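Side-chain contacts in broad specificity aminotransferase (Leishmania mexicana, PDB 4WB0), which probably catalyses pyridoxal-phosphate-dependent transamination between L-aspartate and 2-oxoglutarate, with a relaxed selectivity for its amino acid substrates: residues T113-L118 with G269-L274; S258-L263 with K318-E323. All blocks are in the same frame, centred on the assembly; numbering follows the deposited sequence. Where two conformers were deposited one is given.

Both contacts are buried, yet they tie together different parts of the subunit. Contact 1 lies in the core, its centre about 12 Å from the centre of the chain, where helix 111-123 packs on strand 268-274 of the main sheet through aliphatic side chains and backbone carbonyls, without a hydrogen bond. In contact 2 the loop between strands 252-256 and 268-274 meets the long helix 314-344, where a tryptophan combines a hydrogen bond from its ring N-H with a methionine packed over its face. Their centres are about 20 Å apart and their nearest atoms about 7 Å. They share the cacodylate: Thr113 and Ser258 both hydrogen-bond to it, and neither takes part in the packing.

Contact 1: T113-L118 with G269-L274; sequences TGALSL and GTLSLL. With CAC (cacodylate ion), chain C.
With CG anti to the backbone N in both Leu118 (chi1 -178°) and Leu271 (chi1 178°), each leucine sends its branch out toward the other element. Leu271 CD2 rests against CG of Leu118 at 3.8 Å, and Leu271 CD1 lies 3.6 Å from the backbone O of Ala115. One turn nearer the N-terminus of the helix than Leu118, Ala115 presents only a methyl: its CB sits 3.9 Å from Leu271 CB and 3.3 Å from the carbonyl O of Thr270. So small a side chain suits a place where the axes of the two short segments come within 7.3 Å. This is the helix-on-sheet layering of the large domain in fold-type I pyridoxal-phosphate enzymes, the axes crossing at -30°. Strand 268-274 runs antiparallel between 104-110 and 252-256, and Thr270, whose CB points away from the helix, hydrogen-bonds Gln255 through OG1. At the N-terminal side of 113-118, two donors of Thr113 converge on cacodylate O2: the backbone N at 3.0 Å and OG1 at 2.7 Å. The hydroxyl sits beside its own N, and the helix start probably favours the anion further. Arg267 and residues of a neighbouring subunit bind the same ion.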
ATOM      1  N   THR A 113      -9.194   2.523   2.741  1.00 23.75           N
ATOM      2  CA  THR A 113      -8.446   3.740   2.428  1.00 23.68           C
ATOM      3  C   THR A 113      -7.794   3.616   1.058  1.00 23.28           C
ATOM      4  O   THR A 113      -7.896   4.495   0.211  1.00 22.68           O
ATOM      5  CB  THR A 113      -7.378   4.026   3.452  1.00 28.21           C
ATOM      6  OG1 THR A 113      -7.957   4.211   4.746  1.00 29.81           O
ATOM      7  CG2 THR A 113      -6.588   5.327   3.098  1.00 27.30           C
ATOM      8  N   GLY A 114      -7.108   2.508   0.849  1.00 22.93           N
ATOM      9  CA  GLY A 114      -6.485   2.213  -0.426  1.00 22.22           C
ATOM     10  C   GLY A 114      -7.461   2.172  -1.590  1.00 22.28           C
ATOM     11  O   GLY A 114      -7.147   2.707  -2.661  1.00 23.98           O
ATOM     12  N   ALA A 115      -8.622   1.546  -1.397  1.00 20.51           N
ATOM     13  CA  ALA A 115      -9.625   1.500  -2.455  1.00 19.82           C
ATOM     14  C   ALA A 115     -10.201   2.910  -2.698  1.00 21.44           C
ATOM     15  O   ALA A 115     -10.416   3.256  -3.842  1.00 20.38           O
ATOM     16  CB  ALA A 115     -10.750   0.500  -2.134  1.00 21.23           C
ATOM     17  N   LEU A 116     -10.377   3.709  -1.654  1.00 21.37           N
ATOM     18  CA  LEU A 116     -10.846   5.113  -1.831  1.00 23.80           C
ATOM     19  C   LEU A 116      -9.848   5.975  -2.593  1.00 24.17           C
ATOM     20  O   LEU A 116     -10.212   6.719  -3.512  1.00 23.17           O
ATOM     21  CB  LEU A 116     -11.137   5.751  -0.492  1.00 23.29           C
ATOM     22  CG  LEU A 116     -12.383   5.184   0.226  1.00 24.64           C
ATOM     23  CD1 LEU A 116     -12.398   5.575   1.746  1.00 28.18           C
ATOM     24  CD2 LEU A 116     -13.685   5.700  -0.441  1.00 26.99           C
ATOM     25  N   SER A 117      -8.571   5.907  -2.214  1.00 22.79           N
ATOM     26  CA  SER A 117      -7.537   6.638  -2.941  0.52 24.50           C
ATOM     27  C   SER A 117      -7.445   6.181  -4.389  1.00 23.10           C
ATOM     28  O   SER A 117      -7.441   7.001  -5.310  1.00 23.40           O
ATOM     29  CB  SER A 117      -6.175   6.484  -2.265  0.52 22.45           C
ATOM     30  OG  SER A 117      -5.210   7.262  -2.975  0.52 25.73           O
ATOM     31  N   LEU A 118      -7.351   4.877  -4.591  1.00 19.93           N
ATOM     32  CA  LEU A 118      -7.259   4.324  -5.932  1.00 23.13           C
ATOM     33  C   LEU A 118      -8.480   4.688  -6.785  1.00 22.69           C
ATOM     34  O   LEU A 118      -8.324   5.107  -7.932  1.00 22.67           O
ATOM     35  CB  LEU A 118      -7.126   2.800  -5.881  1.00 23.21           C
ATOM     36  CG  LEU A 118      -6.963   2.127  -7.218  1.00 26.75           C
ATOM     37  CD1 LEU A 118      -5.722   2.627  -7.944  1.00 29.12           C
ATOM     38  CD2 LEU A 118      -6.902   0.570  -7.031  1.00 25.22           C
ATOM     39  N   GLY A 269      -8.703  -5.138   1.324  1.00 22.71           N
ATOM     40  CA  GLY A 269      -9.936  -4.590   0.764  1.00 23.88           C
ATOM     41  C   GLY A 269      -9.979  -4.766  -0.721  1.00 20.68           C
ATOM     42  O   GLY A 269      -9.097  -5.392  -1.307  1.00 20.50           O
ATOM     43  N   THR A 270     -11.002  -4.208  -1.355  1.00 19.96           N
ATOM     44  CA  THR A 270     -11.110  -4.283  -2.827  1.00 17.72           C
ATOM     45  C   THR A 270     -11.681  -2.976  -3.367  1.00 20.22           C
ATOM     46  O   THR A 270     -12.433  -2.243  -2.658  1.00 20.28           O
ATOM     47  CB  THR A 270     -12.033  -5.422  -3.358  1.00 23.56           C
ATOM     48  OG1 THR A 270     -13.390  -5.138  -2.984  1.00 22.51           O
ATOM     49  CG2 THR A 270     -11.607  -6.830  -2.846  1.00 23.19           C
ATOM     50  N   LEU A 271     -11.386  -2.744  -4.643  1.00 19.23           N
ATOM     51  CA  LEU A 271     -12.050  -1.712  -5.414  1.00 21.07           C
ATOM     52  C   LEU A 271     -12.731  -2.409  -6.615  1.00 20.19           C
ATOM     53  O   LEU A 271     -12.091  -3.200  -7.335  1.00 20.59           O
ATOM     54  CB  LEU A 271     -11.043  -0.655  -5.864  1.00 20.67           C
ATOM     55  CG  LEU A 271     -11.709   0.423  -6.735  1.00 20.21           C
ATOM     56  CD1 LEU A 271     -12.652   1.321  -5.963  1.00 17.84           C
ATOM     57  CD2 LEU A 271     -10.626   1.190  -7.386  1.00 21.42           C
ATOM     58  N   SER A 272     -14.019  -2.144  -6.827  1.00 20.17           N
ATOM     59  CA  SER A 272     -14.741  -2.748  -7.946  1.00 19.09           C
ATOM     60  C   SER A 272     -15.583  -1.716  -8.717  1.00 21.24           C
ATOM     61  O   SER A 272     -16.062  -0.725  -8.162  1.00 20.97           O
ATOM     62  CB  SER A 272     -15.630  -3.910  -7.435  1.00 20.14           C
ATOM     63  OG  SER A 272     -16.638  -3.448  -6.560  1.00 19.31           O
ATOM     64  N   LEU A 273     -15.765  -1.983  -9.998  1.00 20.52           N
ATOM     65  CA  LEU A 273     -16.607  -1.162 -10.887  1.00 21.41           C
ATOM     66  C   LEU A 273     -17.549  -2.022 -11.669  1.00 21.47           C
ATOM     67  O   LEU A 273     -17.113  -2.968 -12.356  1.00 23.25           O
ATOM     68  CB  LEU A 273     -15.777  -0.354 -11.875  1.00 22.92           C
ATOM     69  CG  LEU A 273     -16.558   0.446 -12.932  1.00 22.89           C
ATOM     70  CD1 LEU A 273     -17.313   1.553 -12.232  1.00 23.98           C
ATOM     71  CD2 LEU A 273     -15.662   1.056 -13.967  1.00 24.62           C
ATOM     72  N   LEU A 274     -18.846  -1.709 -11.598  1.00 24.29           N
ATOM     73  CA  LEU A 274     -19.825  -2.417 -12.436  1.00 26.14           C
ATOM     74  C   LEU A 274     -19.844  -1.754 -13.815  1.00 30.50           C
ATOM     75  O   LEU A 274     -20.394  -0.693 -13.990  1.00 32.22           O
ATOM     76  CB  LEU A 274     -21.228  -2.388 -11.834  1.00 27.29           C
ATOM     77  CG  LEU A 274     -21.337  -2.813 -10.381  1.00 27.32           C
ATOM     78  CD1 LEU A 274     -22.785  -2.743  -9.932  1.00 29.15           C
ATOM     79  CD2 LEU A 274     -20.788  -4.212 -10.235  1.00 28.21           C
TER
HETATM   80 AS   CAC C 501      -9.386   1.263   6.671  0.96 47.67          AS
HETATM   81  O1  CAC C 501      -8.754   0.057   7.793  0.96 26.77           O
HETATM   82  O2  CAC C 501      -8.277   1.599   5.393  0.96 28.12           O
HETATM   83  C1  CAC C 501     -11.180   0.800   6.048  0.96 57.11           C
HETATM   84  C2  CAC C 501      -9.601   2.943   7.653  0.96146.49           C

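Contact 2: S258-L263 with K318-E323; sequences SKNMGL and KEWEAE. With CAC (cacodylate ion), chain C.
Loop 258-263 carries a Ser-Lys-Asn sequence whose lysine bonds to the cofactor in class I aminotransferases, so Lys259 is probably its counterpart; behind the loop, Trp320 of helix 314-344 meets Asn260 and Met261. Trp320 NE1 donates to the backbone O of Asn260 at 2.9 Å, a somewhat bent bond (N-H...O 148°) whose acceptor lies close to the ring plane, while the donor stands 34° out of the carbonyl plane. Tryptophan suits this buried place because it offers a broad apolar surface and one N-H for a loop carbonyl. Its CG is anti to the backbone N, which directs the indole from the helix to the loop. The Asn260 amide stands almost perpendicular to the ring, its CG 4.0 Å from Trp320 CZ2, and its ND2 is held by the carbonyl of Gln227. Two residues earlier, Ser258 OG donates to cacodylate O1 at 2.6 Å, probably in the cofactor phosphate site known from relatives. Met261, which also packs on helix 301-312, bends at chi3 to lay its methyl over one indole face in a CH-pi contact, CE 3.7 Å from the Trp320 six-membered ring centroid and 9° off the normal, with SD more distant above the same ring at 5.0 Å.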
ATOM      1  N   SER A 258     -11.267  -4.548   7.497  1.00 19.02           N
ATOM      2  CA  SER A 258     -10.656  -4.212   8.776  1.00 20.29           C
ATOM      3  C   SER A 258     -11.588  -4.440   9.934  1.00 19.34           C
ATOM      4  O   SER A 258     -11.190  -4.968  10.978  1.00 21.13           O
ATOM      5  CB  SER A 258     -10.216  -2.744   8.800  1.00 21.02           C
ATOM      6  OG  SER A 258      -9.200  -2.539   7.827  1.00 23.76           O
ATOM      7  N   LYS A 259     -12.825  -3.964   9.784  1.00 21.83           N
ATOM      8  CA  LYS A 259     -13.726  -3.977  10.914  1.00 22.68           C
ATOM      9  C   LYS A 259     -14.531  -5.274  11.052  1.00 23.23           C
ATOM     10  O   LYS A 259     -14.604  -5.793  12.170  1.00 24.59           O
ATOM     11  CB  LYS A 259     -14.685  -2.760  10.861  1.00 26.39           C
ATOM     12  CG  LYS A 259     -14.029  -1.406  11.314  1.00 35.58           C
ATOM     13  CD  LYS A 259     -13.754  -0.553  10.102  1.00 37.06           C
ATOM     14  CE  LYS A 259     -12.628   0.507  10.345  1.00 43.91           C
ATOM     15  NZ  LYS A 259     -12.787   1.312  11.564  1.00 45.06           N
ATOM     16  N   ASN A 260     -15.131  -5.777   9.958  1.00 21.17           N
ATOM     17  CA  ASN A 260     -16.014  -6.943  10.041  1.00 19.82           C
ATOM     18  C   ASN A 260     -15.238  -8.258  10.187  1.00 23.19           C
ATOM     19  O   ASN A 260     -15.772  -9.220  10.703  1.00 25.68           O
ATOM     20  CB  ASN A 260     -16.986  -7.023   8.831  1.00 23.94           C
ATOM     21  CG  ASN A 260     -16.315  -6.937   7.453  1.00 25.86           C
ATOM     22  OD1 ASN A 260     -15.114  -7.175   7.271  1.00 24.65           O
ATOM     23  ND2 ASN A 260     -17.123  -6.575   6.467  1.00 24.95           N
ATOM     24  N   MET A 261     -13.965  -8.286   9.809  1.00 19.94           N
ATOM     25  CA  MET A 261     -13.132  -9.471  10.061  1.00 20.46           C
ATOM     26  C   MET A 261     -12.008  -9.184  11.069  1.00 21.02           C
ATOM     27  O   MET A 261     -11.264 -10.064  11.433  1.00 19.96           O
ATOM     28  CB  MET A 261     -12.616  -9.975   8.687  1.00 21.46           C
ATOM     29  CG  MET A 261     -12.550 -11.421   8.536  1.00 30.42           C
ATOM     30  SD  MET A 261     -12.047 -11.873   6.824  1.00 31.38           S
ATOM     31  CE  MET A 261     -13.590 -12.349   6.010  1.00 26.05           C
ATOM     32  N   GLY A 262     -11.893  -7.917  11.496  1.00 20.65           N
ATOM     33  CA  GLY A 262     -10.909  -7.503  12.436  1.00 21.15           C
ATOM     34  C   GLY A 262      -9.486  -7.527  11.910  1.00 20.64           C
ATOM     35  O   GLY A 262      -8.542  -7.644  12.687  1.00 22.29           O
ATOM     36  N   LEU A 263      -9.346  -7.420  10.611  1.00 19.32           N
ATOM     37  CA  LEU A 263      -8.024  -7.535   9.988  1.00 20.62           C
ATOM     38  C   LEU A 263      -7.404  -6.142   9.823  1.00 21.98           C
ATOM     39  O   LEU A 263      -6.796  -5.875   8.808  1.00 22.59           O
ATOM     40  CB  LEU A 263      -8.160  -8.233   8.633  1.00 19.94           C
ATOM     41  CG  LEU A 263      -8.494  -9.713   8.817  1.00 21.54           C
ATOM     42  CD1 LEU A 263      -8.656 -10.286   7.391  1.00 22.77           C
ATOM     43  CD2 LEU A 263      -7.413 -10.416   9.645  1.00 20.21           C
ATOM     44  N   LYS A 318     -19.699 -19.674   7.915  1.00 28.47           N
ATOM     45  CA  LYS A 318     -20.852 -19.637   8.807  1.00 31.69           C
ATOM     46  C   LYS A 318     -20.411 -19.288  10.218  1.00 27.68           C
ATOM     47  O   LYS A 318     -21.068 -18.484  10.916  1.00 28.34           O
ATOM     48  CB  LYS A 318     -21.605 -20.975   8.713  1.00 40.99           C
ATOM     49  CG  LYS A 318     -21.718 -21.809   9.961  1.00 54.81           C
ATOM     50  CD  LYS A 318     -20.509 -22.743  10.094  1.00 65.24           C
ATOM     51  CE  LYS A 318     -20.833 -24.054  10.796  1.00 74.40           C
ATOM     52  NZ  LYS A 318     -19.593 -24.846  11.072  1.00 77.41           N
ATOM     53  N   GLU A 319     -19.276 -19.811  10.652  1.00 25.59           N
ATOM     54  CA  GLU A 319     -18.748 -19.398  11.952  1.00 28.74           C
ATOM     55  C   GLU A 319     -18.458 -17.890  11.985  1.00 27.36           C
ATOM     56  O   GLU A 319     -18.706 -17.188  13.002  1.00 24.74           O
ATOM     57  CB  GLU A 319     -17.494 -20.173  12.309  1.00 31.68           C
ATOM     58  CG  GLU A 319     -17.841 -21.583  12.760  1.00 41.15           C
ATOM     59  CD  GLU A 319     -16.622 -22.502  12.859  1.00 47.54           C
ATOM     60  OE1 GLU A 319     -16.804 -23.740  12.920  1.00 55.15           O
ATOM     61  OE2 GLU A 319     -15.482 -21.978  12.874  1.00 44.78           O
ATOM     62  N   TRP A 320     -17.899 -17.379  10.899  1.00 28.14           N
ATOM     63  CA  TRP A 320     -17.602 -15.941  10.839  1.00 24.58           C
ATOM     64  C   TRP A 320     -18.866 -15.117  10.960  1.00 23.80           C
ATOM     65  O   TRP A 320     -18.930 -14.157  11.716  1.00 22.87           O
ATOM     66  CB  TRP A 320     -16.900 -15.567   9.529  1.00 22.26           C
ATOM     67  CG  TRP A 320     -16.656 -14.109   9.432  1.00 23.50           C
ATOM     68  CD1 TRP A 320     -16.155 -13.283  10.413  1.00 24.95           C
ATOM     69  CD2 TRP A 320     -16.892 -13.290   8.297  1.00 24.70           C
ATOM     70  NE1 TRP A 320     -16.087 -12.002   9.934  1.00 25.35           N
ATOM     71  CE2 TRP A 320     -16.538 -11.984   8.641  1.00 23.29           C
ATOM     72  CE3 TRP A 320     -17.375 -13.548   7.015  1.00 25.05           C
ATOM     73  CZ2 TRP A 320     -16.637 -10.922   7.739  1.00 24.15           C
ATOM     74  CZ3 TRP A 320     -17.511 -12.496   6.136  1.00 27.90           C
ATOM     75  CH2 TRP A 320     -17.126 -11.207   6.493  1.00 25.40           C
ATOM     76  N   GLU A 321     -19.865 -15.444  10.167  1.00 24.13           N
ATOM     77  CA  GLU A 321     -21.111 -14.689  10.240  1.00 27.15           C
ATOM     78  C   GLU A 321     -21.730 -14.730  11.645  1.00 28.31           C
ATOM     79  O   GLU A 321     -22.230 -13.723  12.120  1.00 26.27           O
ATOM     80  CB  GLU A 321     -22.066 -15.170   9.162  1.00 28.94           C
ATOM     81  CG  GLU A 321     -21.463 -14.860   7.754  1.00 26.85           C
ATOM     82  CD  GLU A 321     -22.488 -14.910   6.601  1.00 35.72           C
ATOM     83  OE1 GLU A 321     -22.132 -15.296   5.469  1.00 36.59           O
ATOM     84  OE2 GLU A 321     -23.653 -14.528   6.813  1.00 39.34           O
ATOM     85  N   ALA A 322     -21.629 -15.848  12.353  1.00 28.50           N
ATOM     86  CA  ALA A 322     -22.153 -15.913  13.728  1.00 28.67           C
ATOM     87  C   ALA A 322     -21.339 -15.013  14.688  1.00 27.75           C
ATOM     88  O   ALA A 322     -21.899 -14.331  15.562  1.00 29.11           O
ATOM     89  CB  ALA A 322     -22.165 -17.381  14.212  1.00 28.89           C
ATOM     90  N   GLU A 323     -20.018 -14.992  14.512  1.00 26.10           N
ATOM     91  CA  GLU A 323     -19.138 -14.187  15.315  1.00 27.43           C
ATOM     92  C   GLU A 323     -19.419 -12.668  15.118  1.00 30.19           C
ATOM     93  O   GLU A 323     -19.501 -11.892  16.081  1.00 26.40           O
ATOM     94  CB  GLU A 323     -17.701 -14.569  14.959  1.00 31.99           C
ATOM     95  CG  GLU A 323     -16.672 -14.040  15.842  1.00 33.67           C
ATOM     96  CD  GLU A 323     -15.355 -14.852  15.876  1.00 33.25           C
ATOM     97  OE1 GLU A 323     -15.005 -15.676  14.933  1.00 30.72           O
ATOM     98  OE2 GLU A 323     -14.639 -14.612  16.892  1.00 33.06           O
TER
HETATM   99 AS   CAC C 501      -9.386   1.263   6.671  0.96 47.67          AS
HETATM  100  O1  CAC C 501      -8.754   0.057   7.793  0.96 26.77           O
HETATM  101  O2  CAC C 501      -8.277   1.599   5.393  0.96 28.12           O
HETATM  102  C1  CAC C 501     -11.180   0.800   6.048  0.96 57.11           C
HETATM  103  C2  CAC C 501      -9.601   2.943   7.653  0.96146.49           C